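Local atomic coordinates of dipeptide Epimerase (Enterococcus faecalis V583, PDB entry 3JZU), a protein that belongs to the enolase superfamily as a mandelate racemase/muconate lactonizing enzyme relative and holds a magnesium ion beside bound leucine and tyrosine. Residues Glu17-Ala22 with Asp132-Ile137; Leu158-Gly163 with Leu186-Asn191. One frame throughout, in Å; residues are numbered along the deposited sequence.

Contact 1. Residues Glu17-Ala22 with Asp132-Ile137. With LEU (leucine), chain I; TYR (tyrosine), chain J.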
loop_
_atom_site.group_PDB
_atom_site.type_symbol
_atom_site.label_atom_id
_atom_site.label_comp_id
_atom_site.label_asym_id
_atom_site.label_seq_id
_atom_site.Cartn_x
_atom_site.Cartn_y
_atom_site.Cartn_z
ATOM N N GLU A 17 15.292 8.912 6.584
ATOM C CA GLU A 17 15.898 7.962 7.511
ATOM C C GLU A 17 15.658 6.516 7.107
ATOM O O GLU A 17 14.561 6.150 6.683
ATOM C CB GLU A 17 15.406 8.205 8.950
ATOM C CG GLU A 17 13.902 8.348 9.128
ATOM C CD GLU A 17 13.521 8.702 10.565
ATOM O OE1 GLU A 17 12.342 9.041 10.815
ATOM O OE2 GLU A 17 14.407 8.639 11.449
ATOM N N THR A 18 16.701 5.699 7.223
ATOM C CA THR A 18 16.597 4.283 6.880
ATOM C C THR A 18 15.445 3.682 7.674
ATOM O O THR A 18 15.280 3.976 8.861
ATOM C CB THR A 18 17.880 3.524 7.239
ATOM O OG1 THR A 18 18.156 3.694 8.634
ATOM C CG2 THR A 18 19.037 4.048 6.442
ATOM N N PHE A 19 14.646 2.849 7.014
ATOM C CA PHE A 19 13.510 2.226 7.668
ATOM C C PHE A 19 13.783 0.749 7.829
ATOM O O PHE A 19 14.084 0.058 6.859
ATOM C CB PHE A 19 12.238 2.419 6.842
ATOM C CG PHE A 19 11.039 2.779 7.664
ATOM C CD1 PHE A 19 10.875 4.075 8.141
ATOM C CD2 PHE A 19 10.089 1.816 7.989
ATOM C CE1 PHE A 19 9.782 4.413 8.933
ATOM C CE2 PHE A 19 8.992 2.140 8.780
ATOM C CZ PHE A 19 8.838 3.442 9.254
ATOM N N THR A 20 13.678 0.264 9.057
ATOM C CA THR A 20 13.920 -1.144 9.313
ATOM C C THR A 20 12.645 -1.917 9.629
ATOM O O THR A 20 11.853 -1.512 10.482
ATOM C CB THR A 20 14.907 -1.343 10.486
ATOM O OG1 THR A 20 16.183 -0.792 10.140
ATOM C CG2 THR A 20 15.077 -2.825 10.795
ATOM N N ILE A 21 12.450 -3.021 8.913
ATOM C CA ILE A 21 11.320 -3.907 9.152
ATOM C C ILE A 21 11.948 -5.286 9.314
ATOM O O ILE A 21 13.164 -5.431 9.161
ATOM C CB ILE A 21 10.294 -3.913 7.989
ATOM C CG1 ILE A 21 10.929 -4.436 6.702
ATOM C CG2 ILE A 21 9.742 -2.499 7.780
ATOM C CD1 ILE A 21 9.920 -4.677 5.602
ATOM N N ALA A 22 11.141 -6.293 9.620
ATOM C CA ALA A 22 11.665 -7.639 9.824
ATOM C C ALA A 22 12.418 -8.186 8.617
ATOM O O ALA A 22 13.377 -8.946 8.780
ATOM C CB ALA A 22 10.534 -8.594 10.212
ATOM N N ASP A 132 -2.455 6.151 8.931
ATOM C CA ASP A 132 -1.676 5.956 10.141
ATOM C C ASP A 132 -0.273 6.336 9.702
ATOM O O ASP A 132 -0.072 6.853 8.598
ATOM C CB ASP A 132 -1.684 4.480 10.581
ATOM C CG ASP A 132 -1.065 3.535 9.542
ATOM O OD1 ASP A 132 -0.143 3.950 8.807
ATOM O OD2 ASP A 132 -1.488 2.357 9.472
ATOM N N ILE A 133 0.693 6.103 10.573
ATOM C CA ILE A 133 2.079 6.338 10.222
ATOM C C ILE A 133 2.815 5.193 10.885
ATOM O O ILE A 133 2.510 4.817 12.029
ATOM C CB ILE A 133 2.613 7.718 10.699
ATOM C CG1 ILE A 133 4.075 7.862 10.258
ATOM C CG2 ILE A 133 2.460 7.871 12.206
ATOM C CD1 ILE A 133 4.588 9.294 10.306
ATOM N N THR A 134 3.737 4.599 10.137
ATOM C CA THR A 134 4.515 3.463 10.612
ATOM C C THR A 134 5.797 3.879 11.326
ATOM O O THR A 134 6.473 4.818 10.903
ATOM C CB THR A 134 4.910 2.533 9.432
ATOM O OG1 THR A 134 3.726 2.087 8.758
ATOM C CG2 THR A 134 5.694 1.308 9.937
ATOM N N LEU A 135 6.107 3.176 12.416
ATOM C CA LEU A 135 7.329 3.392 13.190
ATOM C C LEU A 135 8.214 2.186 12.863
ATOM O O LEU A 135 7.775 1.044 13.015
ATOM C CB LEU A 135 7.040 3.392 14.696
ATOM C CG LEU A 135 6.076 4.426 15.288
ATOM C CD1 LEU A 135 5.881 4.141 16.775
ATOM C CD2 LEU A 135 6.616 5.812 15.087
ATOM N N GLY A 136 9.444 2.435 12.420
ATOM C CA GLY A 136 10.345 1.345 12.080
ATOM C C GLY A 136 10.898 0.651 13.313
ATOM O O GLY A 136 10.861 1.213 14.409
ATOM N N ILE A 137 11.414 -0.561 13.137
ATOM C CA ILE A 137 11.975 -1.327 14.247
ATOM C C ILE A 137 13.156 -0.619 14.899
ATOM O O ILE A 137 14.071 -0.164 14.214
ATOM C CB ILE A 137 12.459 -2.729 13.794
ATOM C CG1 ILE A 137 11.265 -3.600 13.391
ATOM C CG2 ILE A 137 13.228 -3.407 14.927
ATOM C CD1 ILE A 137 11.646 -5.066 13.067
HETATM N N LEU I . 3.709 1.662 5.691
HETATM C CA LEU I . 4.771 1.085 4.812
HETATM C C LEU I . 4.888 -0.430 4.984
HETATM O O LEU I . 4.829 -0.937 6.108
HETATM C CB LEU I . 6.132 1.713 5.147
HETATM C CG LEU I . 6.307 3.230 5.045
HETATM C CD1 LEU I . 7.739 3.608 5.385
HETATM C CD2 LEU I . 5.963 3.689 3.639
HETATM N N TYR J . 5.061 -1.143 3.871
HETATM C CA TYR J . 5.229 -2.598 3.884
HETATM C C TYR J . 4.268 -3.326 4.827
HETATM O O TYR J . 3.097 -2.902 4.916
HETATM C CB TYR J . 6.669 -2.950 4.269
HETATM C CG TYR J . 7.731 -2.369 3.356
HETATM C CD1 TYR J . 8.894 -1.814 3.885
HETATM C CD2 TYR J . 7.595 -2.407 1.966
HETATM C CE1 TYR J . 9.898 -1.307 3.059
HETATM C CE2 TYR J . 8.600 -1.907 1.127
HETATM C CZ TYR J . 9.749 -1.359 1.683
HETATM O OH TYR J . 10.760 -0.870 0.875
HETATM O OXT TYR J . 4.703 -4.323 5.452
#
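Phe19 reaches across to Thr134 and Gly136, and its ring shares this contact with Ile137, each at its own end. Its CB does not aim at residues 132-137; the chi1 of -137°, far from a staggered value, swings the ring over to them. The ring is held between two aliphatic groups. CG and CD2 lie near CD1 of the bound leucine, which sits over the ring centre on one face, while Gly136 CA approaches the other face as a CH-pi contact, 4.0 Å from the centroid. Farther out, CE2 meets the methyl CG2 of Thr134 at 3.6 Å, and CE1 faces Thr134 O. The tip, CZ, comes 3.2 Å from Thr134 O at the ring edge and also nears Gly136 N. Thr134 serves in two ways: CG2, anti to the backbone N, packs on Phe19, whereas OG1 accepts a hydrogen bond of 3.1 Å from the leucine N.

Beside the ring, Ile137 N donates to Thr20 O (2.9 Å, 166° at the hydrogen), the one hydrogen bond between the two segments. The branched Ile137 crosses Thr20 at about a right angle and extends CD1 to Ala22 N, 3.7 Å away. On the ligand side, Ile21 CD1 touches CD1 of the bound tyrosine at 3.5 Å. Such a meeting of an N-terminal-domain strand with the end of a barrel strand, over bound ligand, is characteristic of the enolase superfamily active site.

Contact 2. Residues Leu158-Gly163 with Leu186-Asn191. With MG (magnesium ion), chain K; TYR (tyrosine), chain J; LEU (leucine), chain I.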
loop_
_atom_site.group_PDB
_atom_site.type_symbol
_atom_site.label_atom_id
_atom_site.label_comp_id
_atom_site.label_asym_id
_atom_site.label_seq_id
_atom_site.Cartn_x
_atom_site.Cartn_y
_atom_site.Cartn_z
ATOM N N LEU A 158 -1.069 4.441 15.115
ATOM C CA LEU A 158 0.335 4.167 14.818
ATOM C C LEU A 158 0.525 2.716 14.396
ATOM O O LEU A 158 -0.044 1.815 15.005
ATOM C CB LEU A 158 1.195 4.427 16.059
ATOM C CG LEU A 158 1.066 5.810 16.713
ATOM C CD1 LEU A 158 1.849 5.839 18.017
ATOM C CD2 LEU A 158 1.564 6.894 15.760
ATOM N N LYS A 159 1.328 2.494 13.361
ATOM C CA LYS A 159 1.615 1.138 12.900
ATOM C C LYS A 159 3.005 0.799 13.425
ATOM O O LYS A 159 3.994 1.437 13.053
ATOM C CB LYS A 159 1.584 1.068 11.368
ATOM C CG LYS A 159 1.912 -0.305 10.801
ATOM C CD LYS A 159 1.577 -0.383 9.308
ATOM C CE LYS A 159 2.015 -1.710 8.713
ATOM N NZ LYS A 159 1.638 -1.877 7.273
ATOM N N ILE A 160 3.065 -0.198 14.302
ATOM C CA ILE A 160 4.312 -0.620 14.936
ATOM C C ILE A 160 4.957 -1.816 14.260
ATOM O O ILE A 160 4.355 -2.885 14.152
ATOM C CB ILE A 160 4.082 -1.017 16.411
ATOM C CG1 ILE A 160 3.439 0.138 17.181
ATOM C CG2 ILE A 160 5.399 -1.425 17.046
ATOM C CD1 ILE A 160 3.100 -0.217 18.648
ATOM N N LYS A 161 6.191 -1.634 13.808
ATOM C CA LYS A 161 6.913 -2.724 13.183
ATOM C C LYS A 161 7.564 -3.536 14.294
ATOM O O LYS A 161 8.096 -2.975 15.252
ATOM C CB LYS A 161 7.975 -2.175 12.229
ATOM C CG LYS A 161 7.389 -1.576 10.950
ATOM C CD LYS A 161 6.784 -2.666 10.057
ATOM C CE LYS A 161 6.130 -2.062 8.814
ATOM N NZ LYS A 161 5.544 -3.108 7.914
ATOM N N VAL A 162 7.499 -4.857 14.179
ATOM C CA VAL A 162 8.108 -5.740 15.168
ATOM C C VAL A 162 8.692 -6.926 14.417
ATOM O O VAL A 162 8.475 -7.060 13.208
ATOM C CB VAL A 162 7.063 -6.267 16.192
ATOM C CG1 VAL A 162 6.535 -5.132 17.058
ATOM C CG2 VAL A 162 5.913 -6.932 15.455
ATOM N N GLY A 163 9.437 -7.780 15.117
ATOM C CA GLY A 163 9.980 -8.950 14.457
ATOM C C GLY A 163 11.430 -9.357 14.664
ATOM O O GLY A 163 12.012 -9.964 13.768
ATOM N N LEU A 186 -3.164 1.282 18.166
ATOM C CA LEU A 186 -1.890 0.691 17.804
ATOM C C LEU A 186 -2.075 -0.601 17.011
ATOM O O LEU A 186 -2.700 -1.546 17.491
ATOM C CB LEU A 186 -1.073 0.386 19.065
ATOM C CG LEU A 186 -0.649 1.546 19.978
ATOM C CD1 LEU A 186 0.035 0.971 21.202
ATOM C CD2 LEU A 186 0.301 2.485 19.245
ATOM N N ARG A 187 -1.561 -0.629 15.785
ATOM C CA ARG A 187 -1.627 -1.844 14.984
ATOM C C ARG A 187 -0.189 -2.334 14.825
ATOM O O ARG A 187 0.730 -1.537 14.619
ATOM C CB ARG A 187 -2.279 -1.581 13.623
ATOM C CG ARG A 187 -1.720 -0.406 12.843
ATOM C CD ARG A 187 -2.529 -0.159 11.572
ATOM N NE ARG A 187 -3.920 0.198 11.853
ATOM C CZ ARG A 187 -4.624 1.066 11.135
ATOM N NH1 ARG A 187 -4.071 1.673 10.093
ATOM N NH2 ARG A 187 -5.883 1.331 11.457
ATOM N N LEU A 188 0.008 -3.638 14.959
ATOM C CA LEU A 188 1.332 -4.220 14.841
ATOM C C LEU A 188 1.518 -4.876 13.475
ATOM O O LEU A 188 0.551 -5.340 12.859
ATOM C CB LEU A 188 1.548 -5.279 15.930
ATOM C CG LEU A 188 1.091 -4.983 17.366
ATOM C CD1 LEU A 188 1.504 -6.146 18.270
ATOM C CD2 LEU A 188 1.696 -3.669 17.863
ATOM N N ASP A 189 2.766 -4.904 13.009
ATOM C CA ASP A 189 3.102 -5.541 11.738
ATOM C C ASP A 189 4.401 -6.310 11.943
ATOM O O ASP A 189 5.455 -5.706 12.117
ATOM C CB ASP A 189 3.301 -4.509 10.622
ATOM C CG ASP A 189 3.433 -5.160 9.251
ATOM O OD1 ASP A 189 3.737 -6.371 9.208
ATOM O OD2 ASP A 189 3.235 -4.470 8.226
ATOM N N ALA A 190 4.331 -7.637 11.908
ATOM C CA ALA A 190 5.526 -8.453 12.129
ATOM C C ALA A 190 6.258 -8.866 10.872
ATOM O O ALA A 190 7.284 -9.534 10.948
ATOM C CB ALA A 190 5.159 -9.697 12.933
ATOM N N ASN A 191 5.745 -8.454 9.718
ATOM C CA ASN A 191 6.340 -8.827 8.444
ATOM C C ASN A 191 6.882 -10.264 8.420
ATOM O O ASN A 191 8.054 -10.490 8.135
ATOM C CB ASN A 191 7.435 -7.822 8.032
ATOM C CG ASN A 191 6.852 -6.513 7.494
ATOM O OD1 ASN A 191 6.996 -5.448 8.104
ATOM N ND2 ASN A 191 6.174 -6.598 6.350
HETATM MG MG MG K . 2.481 -5.131 6.169
HETATM N N TYR J . 5.061 -1.143 3.871
HETATM C CA TYR J . 5.229 -2.598 3.884
HETATM C C TYR J . 4.268 -3.326 4.827
HETATM O O TYR J . 3.097 -2.902 4.916
HETATM C CB TYR J . 6.669 -2.950 4.269
HETATM C CG TYR J . 7.731 -2.369 3.356
HETATM C CD1 TYR J . 8.894 -1.814 3.885
HETATM C CD2 TYR J . 7.595 -2.407 1.966
HETATM C CE1 TYR J . 9.898 -1.307 3.059
HETATM C CE2 TYR J . 8.600 -1.907 1.127
HETATM C CZ TYR J . 9.749 -1.359 1.683
HETATM O OH TYR J . 10.760 -0.870 0.875
HETATM O OXT TYR J . 4.703 -4.323 5.452
HETATM N N LEU I . 3.709 1.662 5.691
HETATM C CA LEU I . 4.771 1.085 4.812
HETATM C C LEU I . 4.888 -0.430 4.984
HETATM O O LEU I . 4.829 -0.937 6.108
HETATM C CB LEU I . 6.132 1.713 5.147
HETATM C CG LEU I . 6.307 3.230 5.045
HETATM C CD1 LEU I . 7.739 3.608 5.385
HETATM C CD2 LEU I . 5.963 3.689 3.639
HETATM O O HOH W 1 8.553 -5.677 10.461
HETATM O O HOH W 2 3.072 -7.214 6.623
#
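This contact forms part of the magnesium site at the C-terminal ends of two neighbouring parallel barrel strands, where Lys161 and Asp189 lie side by side. Asp189 OD2 binds magnesium at 2.3 Å and also accepts from Lys161 NZ at 2.7 Å, the amine standing above the carboxylate plane. The other oxygen, OD1, takes the backbone N-H of Asn191 in an Asx turn, which helps fix the carboxylate's rotation. Aspartate fits because one short acid can serve metal, lysine and turn together.

A bend at chi2 (-69°) brings Lys161 NZ to Asn191 OD1, to which it donates at 2.8 Å; it also donates to the bound leucine O. Lys159 instead runs fully extended, and its NZ reaches the bound tyrosine O at 3.0 Å; Asp318 and Glu215 form salt bridges with the same amine. Asn191 ND2 donates to tyrosine OXT at 2.9 Å, an oxygen that also binds magnesium. Glu215 and Asp240 complete the protein ligands of the metal.

Backbone hydrogen bonds, such as Ile160 N to Arg187 O at 2.7 Å, hold the strands in register. On the opposite face Leu158 with Leu186, and Ile160 with Leu188, pack side by side as an apolar layer beneath helices 140-152 and 166-180. This is a beta-alpha-beta unit of a TIM-type barrel, polar residues gathered at its strands' C-terminal ends; Lys159-x-Lys161 matches the motif of the muconate lactonizing enzyme subgroup.

In the fold
From the N terminus, the chain runs along strand 3-21 and through the rest of the N-terminal domain before entering the barrel at strand 128-135; contact 1 closes this long loop of 109 intervening residues, tying the two domains together. Contact 2 follows in series, closing a far shorter loop, the beta-alpha-beta crossover through helix 166-180. The two neither nest nor cross, yet they adjoin, since strands 128-135 and 157-161 are neighbours in the barrel sheet. A salt bridge from Asp132 OD2 to Arg187 NH1 (2.7 Å) spans both. Together they border one pocket: both touch the bound leucine and tyrosine, and contact 2 supplies one of the magnesium ligands, Asp189.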